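Particle-associated glycoside hydrolase (Acinetobacter phage Fri1, PDB 6C72) probably cleaves the capsular polysaccharide of Acinetobacter baumannii as a trimeric phage tailspike depolymerase, helping the virus reach the host cell. Local coordinates at residues A[27-39]-A[70-82]. Numbering follows the deposited sequence.
Sequences LRKVKGLFHNQKA and VIRVTGAATGAWL
In the small N-terminal sheet domain of the tailspike, W81 on strand 80-83 is covered on one face and met along its edge by segment 27-39. L27 and A39 lie over the same face of the indole. L27 CD1 sits 3.5 Å from the centroid of the W81 five-membered ring, only 5° off its normal, a CH-pi contact; A39 CB makes another over the six-membered ring. A chi1 of -169° swings L27 CG away from its own backbone N and over the indole, 3.4 Å from W81 CD1. At the ring edge W81 NE1 donates to V30 O (2.9 Å, 162° at the hydrogen), with the acceptor in the indole plane, so ring rotation is fixed from rim and face together. Q37 O meets the far edge 3.3 Å from W81 CZ3, while Q37 OE1, near W81 CH2, accepts a bond from L33 N (2.7 Å) across the F34-Q37 type II turn. Beside the tryptophan, R28 O receives T74 N at 3.0 Å, in the carbonyl plane, and V73 CG1 packs against the same oxygen. The R28 chain runs extended past I71 CG2 and R72 O, its guanidinium continuing to a salt bridge with D65. K31 lays its CD against A76 CB (3.9 Å). The contact joins the loop before strand 38-41 to the 70-72/80-83 beta hairpin at one edge of a five-stranded mixed sheet, ahead of the parallel beta-helix body familiar from phage tailspikes.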
ATOM      1  N   LEU A  27      10.576 -56.308   1.126  1.00 56.14           N
ATOM      2  CA  LEU A  27       9.185 -56.283   0.683  1.00 54.86           C
ATOM      3  C   LEU A  27       9.007 -57.004  -0.654  1.00 54.85           C
ATOM      4  O   LEU A  27       7.992 -57.672  -0.874  1.00 55.77           O
ATOM      5  CB  LEU A  27       8.706 -54.831   0.590  1.00 51.46           C
ATOM      6  CG  LEU A  27       7.220 -54.508   0.404  1.00 50.42           C
ATOM      7  CD1 LEU A  27       6.375 -55.033   1.558  1.00 52.48           C
ATOM      8  CD2 LEU A  27       7.033 -53.002   0.242  1.00 49.90           C
ATOM      9  N   ARG A  28       9.994 -56.901  -1.549  1.00 54.14           N
ATOM     10  CA  ARG A  28       9.908 -57.568  -2.841  1.00 54.29           C
ATOM     11  C   ARG A  28       9.920 -59.091  -2.729  1.00 57.86           C
ATOM     12  O   ARG A  28       9.630 -59.773  -3.721  1.00 58.40           O
ATOM     13  CB  ARG A  28      11.054 -57.120  -3.753  1.00 53.21           C
ATOM     14  CG  ARG A  28      11.006 -55.674  -4.164  1.00 49.85           C
ATOM     15  CD  ARG A  28      11.947 -55.385  -5.330  1.00 49.15           C
ATOM     16  NE  ARG A  28      11.677 -54.063  -5.893  1.00 46.06           N
ATOM     17  CZ  ARG A  28      12.387 -52.962  -5.634  1.00 44.92           C
ATOM     18  NH1 ARG A  28      13.441 -53.018  -4.830  1.00 46.62           N
ATOM     19  NH2 ARG A  28      12.038 -51.802  -6.194  1.00 42.30           N
ATOM     20  N   LYS A  29      10.232 -59.635  -1.554  1.00 60.49           N
ATOM     21  CA  LYS A  29      10.292 -61.074  -1.347  1.00 64.26           C
ATOM     22  C   LYS A  29       9.112 -61.582  -0.533  1.00 66.03           C
ATOM     23  O   LYS A  29       9.075 -62.763  -0.177  1.00 69.56           O
ATOM     24  CB  LYS A  29      11.611 -61.454  -0.675  1.00 66.69           C
ATOM     25  CG  LYS A  29      12.865 -61.064  -1.458  1.00 65.75           C
ATOM     26  CD  LYS A  29      14.121 -61.185  -0.575  1.00 68.10           C
ATOM     27  CE  LYS A  29      15.422 -60.990  -1.360  1.00 68.12           C
ATOM     28  NZ  LYS A  29      16.071 -62.296  -1.727  1.00 71.64           N
ATOM     29  N   VAL A  30       8.138 -60.726  -0.246  1.00 65.11           N
ATOM     30  CA  VAL A  30       6.997 -61.070   0.594  1.00 66.87           C
ATOM     31  C   VAL A  30       5.738 -60.782  -0.208  1.00 67.67           C
ATOM     32  O   VAL A  30       5.576 -59.683  -0.746  1.00 67.27           O
ATOM     33  CB  VAL A  30       6.999 -60.279   1.918  1.00 67.05           C
ATOM     34  CG1 VAL A  30       5.914 -60.799   2.852  1.00 68.95           C
ATOM     35  CG2 VAL A  30       8.358 -60.337   2.575  1.00 67.01           C
ATOM     36  N   LYS A  31       4.854 -61.769  -0.286  1.00 78.71           N
ATOM     37  CA  LYS A  31       3.591 -61.657  -0.999  1.00 79.67           C
ATOM     38  C   LYS A  31       2.445 -61.361  -0.044  1.00 81.14           C
ATOM     39  O   LYS A  31       2.401 -61.884   1.073  1.00 81.86           O
ATOM     40  CB  LYS A  31       3.312 -62.955  -1.748  1.00 80.07           C
ATOM     41  CG  LYS A  31       4.249 -63.206  -2.906  1.00 78.75           C
ATOM     42  CD  LYS A  31       3.854 -64.489  -3.629  1.00 79.26           C
ATOM     43  CE  LYS A  31       2.467 -64.353  -4.238  1.00 80.06           C
ATOM     44  NZ  LYS A  31       2.071 -65.535  -5.062  1.00 81.15           N
ATOM     45  N   GLY A  32       1.497 -60.550  -0.506  1.00 64.53           N
ATOM     46  CA  GLY A  32       0.341 -60.233   0.308  1.00 65.52           C
ATOM     47  C   GLY A  32      -0.642 -61.386   0.363  1.00 69.60           C
ATOM     48  O   GLY A  32      -0.864 -62.088  -0.620  1.00 70.50           O
ATOM     49  N   LEU A  33      -1.230 -61.583   1.545  1.00 81.14           N
ATOM     50  CA  LEU A  33      -2.193 -62.666   1.718  1.00 82.68           C
ATOM     51  C   LEU A  33      -3.521 -62.331   1.049  1.00 83.55           C
ATOM     52  O   LEU A  33      -4.085 -63.153   0.320  1.00 84.36           O
ATOM     53  CB  LEU A  33      -2.392 -62.938   3.206  1.00 84.79           C
ATOM     54  CG  LEU A  33      -1.070 -63.212   3.921  1.00 85.29           C
ATOM     55  CD1 LEU A  33      -1.278 -63.426   5.415  1.00 88.72           C
ATOM     56  CD2 LEU A  33      -0.374 -64.410   3.281  1.00 87.22           C
ATOM     57  N   PHE A  34      -4.022 -61.120   1.262  1.00 94.47           N
ATOM     58  CA  PHE A  34      -5.337 -60.730   0.780  1.00 95.12           C
ATOM     59  C   PHE A  34      -5.277 -59.352   0.129  1.00 93.39           C
ATOM     60  O   PHE A  34      -4.278 -58.632   0.224  1.00 91.95           O
ATOM     61  CB  PHE A  34      -6.357 -60.732   1.925  1.00 96.66           C
ATOM     62  CG  PHE A  34      -5.912 -59.950   3.131  1.00 96.43           C
ATOM     63  CD1 PHE A  34      -5.150 -60.547   4.124  1.00 96.59           C
ATOM     64  CD2 PHE A  34      -6.256 -58.614   3.268  1.00 95.93           C
ATOM     65  CE1 PHE A  34      -4.746 -59.826   5.231  1.00 96.32           C
ATOM     66  CE2 PHE A  34      -5.854 -57.890   4.369  1.00 95.95           C
ATOM     67  CZ  PHE A  34      -5.099 -58.495   5.352  1.00 96.13           C
ATOM     68  N   HIS A  35      -6.380 -58.990  -0.527  1.00104.27           N
ATOM     69  CA  HIS A  35      -6.463 -57.714  -1.227  1.00101.90           C
ATOM     70  C   HIS A  35      -6.321 -56.558  -0.242  1.00101.17           C
ATOM     71  O   HIS A  35      -7.011 -56.503   0.778  1.00102.95           O
ATOM     72  CB  HIS A  35      -7.792 -57.613  -1.987  1.00101.73           C
ATOM     73  CG  HIS A  35      -7.947 -56.357  -2.798  1.00 98.12           C
ATOM     74  ND1 HIS A  35      -7.039 -55.970  -3.761  1.00 95.21           N
ATOM     75  CD2 HIS A  35      -8.919 -55.414  -2.798  1.00 96.44           C
ATOM     76  CE1 HIS A  35      -7.440 -54.837  -4.314  1.00 91.00           C
ATOM     77  NE2 HIS A  35      -8.579 -54.478  -3.747  1.00 91.56           N
ATOM     78  N   ASN A  36      -5.400 -55.646  -0.552  1.00 96.55           N
ATOM     79  CA  ASN A  36      -5.167 -54.441   0.240  1.00 95.20           C
ATOM     80  C   ASN A  36      -4.734 -54.788   1.664  1.00 97.95           C
ATOM     81  O   ASN A  36      -5.218 -54.219   2.644  1.00 99.08           O
ATOM     82  CB  ASN A  36      -6.406 -53.539   0.241  1.00 93.75           C
ATOM     83  CG  ASN A  36      -6.622 -52.840  -1.092  1.00 88.84           C
ATOM     84  OD1 ASN A  36      -5.668 -52.436  -1.758  1.00 85.70           O
ATOM     85  ND2 ASN A  36      -7.884 -52.700  -1.492  1.00 88.01           N
ATOM     86  N   GLN A  37      -3.811 -55.740   1.772  1.00 78.42           N
ATOM     87  CA  GLN A  37      -3.153 -56.011   3.039  1.00 79.73           C
ATOM     88  C   GLN A  37      -2.127 -54.929   3.348  1.00 78.27           C
ATOM     89  O   GLN A  37      -1.454 -54.411   2.453  1.00 75.99           O
ATOM     90  CB  GLN A  37      -2.464 -57.374   3.029  1.00 80.20           C
ATOM     91  CG  GLN A  37      -1.843 -57.734   4.373  1.00 80.74           C
ATOM     92  CD  GLN A  37      -1.080 -59.035   4.348  1.00 80.55           C
ATOM     93  OE1 GLN A  37      -0.728 -59.545   3.286  1.00 80.06           O
ATOM     94  NE2 GLN A  37      -0.798 -59.573   5.525  1.00 80.70           N
ATOM     95  N   LYS A  38      -1.997 -54.611   4.634  1.00 94.69           N
ATOM     96  CA  LYS A  38      -1.096 -53.567   5.100  1.00 93.67           C
ATOM     97  C   LYS A  38       0.329 -54.095   5.224  1.00 93.10           C
ATOM     98  O   LYS A  38       0.556 -55.170   5.787  1.00 93.73           O
ATOM     99  CB  LYS A  38      -1.568 -53.059   6.462  1.00 95.23           C
ATOM    100  CG  LYS A  38      -0.822 -51.864   7.042  1.00 90.76           C
ATOM    101  CD  LYS A  38      -1.576 -51.343   8.264  1.00 89.13           C
ATOM    102  CE  LYS A  38      -0.735 -50.390   9.101  1.00 83.62           C
ATOM    103  NZ  LYS A  38      -1.461 -49.949  10.333  1.00 83.63           N
ATOM    104  N   ALA A  39       1.287 -53.343   4.686  1.00 57.33           N
ATOM    105  CA  ALA A  39       2.708 -53.609   4.882  1.00 57.03           C
ATOM    106  C   ALA A  39       3.414 -52.310   5.237  1.00 55.64           C
ATOM    107  O   ALA A  39       3.076 -51.245   4.711  1.00 52.83           O
ATOM    108  CB  ALA A  39       3.366 -54.220   3.652  1.00 56.35           C
ATOM    109  N   VAL A  70       4.995 -48.327  -7.043  1.00 38.45           N
ATOM    110  CA  VAL A  70       4.741 -49.727  -7.355  1.00 38.76           C
ATOM    111  C   VAL A  70       5.976 -50.528  -6.964  1.00 38.05           C
ATOM    112  O   VAL A  70       7.045 -50.358  -7.565  1.00 38.26           O
ATOM    113  CB  VAL A  70       4.410 -49.927  -8.843  1.00 39.29           C
ATOM    114  CG1 VAL A  70       4.267 -51.404  -9.172  1.00 39.66           C
ATOM    115  CG2 VAL A  70       3.138 -49.189  -9.199  1.00 40.14           C
ATOM    116  N   ILE A  71       5.827 -51.413  -5.980  1.00 32.19           N
ATOM    117  CA  ILE A  71       6.897 -52.304  -5.545  1.00 32.83           C
ATOM    118  C   ILE A  71       6.499 -53.715  -5.978  1.00 34.32           C
ATOM    119  O   ILE A  71       5.664 -54.369  -5.341  1.00 35.06           O
ATOM    120  CB  ILE A  71       7.143 -52.213  -4.033  1.00 32.85           C
ATOM    121  CG1 ILE A  71       7.433 -50.765  -3.620  1.00 31.69           C
ATOM    122  CG2 ILE A  71       8.294 -53.118  -3.612  1.00 34.15           C
ATOM    123  CD1 ILE A  71       8.591 -50.115  -4.382  1.00 31.30           C
ATOM    124  N   ARG A  72       7.077 -54.188  -7.079  1.00 47.04           N
ATOM    125  CA  ARG A  72       6.706 -55.489  -7.614  1.00 47.68           C
ATOM    126  C   ARG A  72       7.444 -56.600  -6.877  1.00 47.52           C
ATOM    127  O   ARG A  72       8.645 -56.495  -6.600  1.00 47.22           O
ATOM    128  CB  ARG A  72       7.015 -55.551  -9.112  1.00 48.66           C
ATOM    129  CG  ARG A  72       6.139 -54.639  -9.977  1.00 49.06           C
ATOM    130  CD  ARG A  72       4.734 -55.206 -10.123  1.00 49.30           C
ATOM    131  NE  ARG A  72       4.774 -56.588 -10.592  1.00 49.95           N
ATOM    132  CZ  ARG A  72       4.928 -56.944 -11.866  1.00 51.09           C
ATOM    133  NH1 ARG A  72       5.065 -56.027 -12.810  1.00 51.86           N
ATOM    134  NH2 ARG A  72       4.948 -58.223 -12.199  1.00 51.78           N
ATOM    135  N   VAL A  73       6.720 -57.670  -6.567  1.00 54.78           N
ATOM    136  CA  VAL A  73       7.300 -58.841  -5.914  1.00 54.89           C
ATOM    137  C   VAL A  73       8.099 -59.630  -6.944  1.00 55.35           C
ATOM    138  O   VAL A  73       7.567 -60.032  -7.981  1.00 56.06           O
ATOM    139  CB  VAL A  73       6.214 -59.701  -5.254  1.00 55.80           C
ATOM    140  CG1 VAL A  73       6.770 -61.038  -4.857  1.00 56.49           C
ATOM    141  CG2 VAL A  73       5.695 -58.997  -4.023  1.00 56.07           C
ATOM    142  N   THR A  74       9.394 -59.809  -6.670  1.00 52.87           N
ATOM    143  CA  THR A  74      10.305 -60.447  -7.613  1.00 53.72           C
ATOM    144  C   THR A  74      10.075 -61.951  -7.733  1.00 54.36           C
ATOM    145  O   THR A  74      10.375 -62.535  -8.780  1.00 55.37           O
ATOM    146  CB  THR A  74      11.746 -60.180  -7.188  1.00 53.32           C
ATOM    147  OG1 THR A  74      11.936 -60.647  -5.845  1.00 52.52           O
ATOM    148  CG2 THR A  74      12.050 -58.691  -7.232  1.00 52.86           C
ATOM    149  N   GLY A  75       9.618 -62.603  -6.668  1.00 47.47           N
ATOM    150  CA  GLY A  75       9.368 -64.034  -6.630  1.00 49.76           C
ATOM    151  C   GLY A  75       7.999 -64.488  -7.085  1.00 50.09           C
ATOM    152  O   GLY A  75       7.608 -65.619  -6.786  1.00 51.97           O
ATOM    153  N   ALA A  76       7.227 -63.612  -7.727  1.00 48.68           N
ATOM    154  CA  ALA A  76       5.895 -63.916  -8.232  1.00 49.56           C
ATOM    155  C   ALA A  76       5.733 -63.269  -9.602  1.00 49.61           C
ATOM    156  O   ALA A  76       6.377 -62.262  -9.904  1.00 48.32           O
ATOM    157  CB  ALA A  76       4.795 -63.429  -7.275  1.00 48.55           C
ATOM    158  N   ALA A  77       4.886 -63.862 -10.444  1.00 51.82           N
ATOM    159  CA  ALA A  77       4.707 -63.302 -11.779  1.00 52.74           C
ATOM    160  C   ALA A  77       3.922 -61.992 -11.746  1.00 51.05           C
ATOM    161  O   ALA A  77       4.170 -61.102 -12.568  1.00 50.83           O
ATOM    162  CB  ALA A  77       4.023 -64.314 -12.685  1.00 56.30           C
ATOM    163  N   THR A  78       2.946 -61.868 -10.839  1.00 51.88           N
ATOM    164  CA  THR A  78       2.176 -60.640 -10.664  1.00 51.79           C
ATOM    165  C   THR A  78       2.093 -60.294  -9.184  1.00 51.53           C
ATOM    166  O   THR A  78       2.286 -61.146  -8.310  1.00 51.71           O
ATOM    167  CB  THR A  78       0.743 -60.719 -11.218  1.00 53.13           C
ATOM    168  OG1 THR A  78      -0.026 -61.642 -10.438  1.00 54.01           O
ATOM    169  CG2 THR A  78       0.742 -61.150 -12.681  1.00 54.66           C
ATOM    170  N   GLY A  79       1.733 -59.041  -8.915  1.00 45.39           N
ATOM    171  CA  GLY A  79       1.602 -58.590  -7.544  1.00 45.76           C
ATOM    172  C   GLY A  79       2.506 -57.421  -7.219  1.00 44.37           C
ATOM    173  O   GLY A  79       3.661 -57.380  -7.652  1.00 42.99           O
ATOM    174  N   ALA A  80       1.977 -56.437  -6.492  1.00 41.56           N
ATOM    175  CA  ALA A  80       2.786 -55.297  -6.100  1.00 40.28           C
ATOM    176  C   ALA A  80       2.272 -54.723  -4.794  1.00 41.93           C
ATOM    177  O   ALA A  80       1.085 -54.820  -4.469  1.00 44.69           O
ATOM    178  CB  ALA A  80       2.800 -54.200  -7.171  1.00 39.59           C
ATOM    179  N   TRP A  81       3.190 -54.147  -4.036  1.00 40.47           N
ATOM    180  CA  TRP A  81       2.831 -53.326  -2.896  1.00 41.79           C
ATOM    181  C   TRP A  81       2.744 -51.884  -3.362  1.00 41.47           C
ATOM    182  O   TRP A  81       3.699 -51.352  -3.942  1.00 39.05           O
ATOM    183  CB  TRP A  81       3.855 -53.465  -1.772  1.00 40.12           C
ATOM    184  CG  TRP A  81       3.928 -54.848  -1.219  1.00 40.75           C
ATOM    185  CD1 TRP A  81       4.805 -55.827  -1.577  1.00 39.41           C
ATOM    186  CD2 TRP A  81       3.075 -55.415  -0.213  1.00 43.28           C
ATOM    187  NE1 TRP A  81       4.558 -56.967  -0.849  1.00 40.86           N
ATOM    188  CE2 TRP A  81       3.499 -56.741  -0.008  1.00 43.06           C
ATOM    189  CE3 TRP A  81       1.993 -54.928   0.532  1.00 45.79           C
ATOM    190  CZ2 TRP A  81       2.883 -57.587   0.917  1.00 45.06           C
ATOM    191  CZ3 TRP A  81       1.380 -55.775   1.451  1.00 47.35           C
ATOM    192  CH2 TRP A  81       1.830 -57.083   1.636  1.00 46.95           C
ATOM    193  N   LEU A  82       1.600 -51.261  -3.111  1.00 38.42           N
ATOM    194  CA  LEU A  82       1.313 -49.923  -3.606  1.00 38.97           C
ATOM    195  C   LEU A  82       1.494 -48.903  -2.489  1.00 39.07           C
ATOM    196  O   LEU A  82       0.898 -49.027  -1.410  1.00 41.44           O
ATOM    197  CB  LEU A  82      -0.100 -49.843  -4.176  1.00 42.80           C
ATOM    198  CG  LEU A  82      -0.384 -50.827  -5.308  1.00 42.21           C
ATOM    199  CD1 LEU A  82      -1.733 -50.537  -5.928  1.00 45.33           C
ATOM    200  CD2 LEU A  82       0.735 -50.804  -6.354  1.00 38.08           C
TER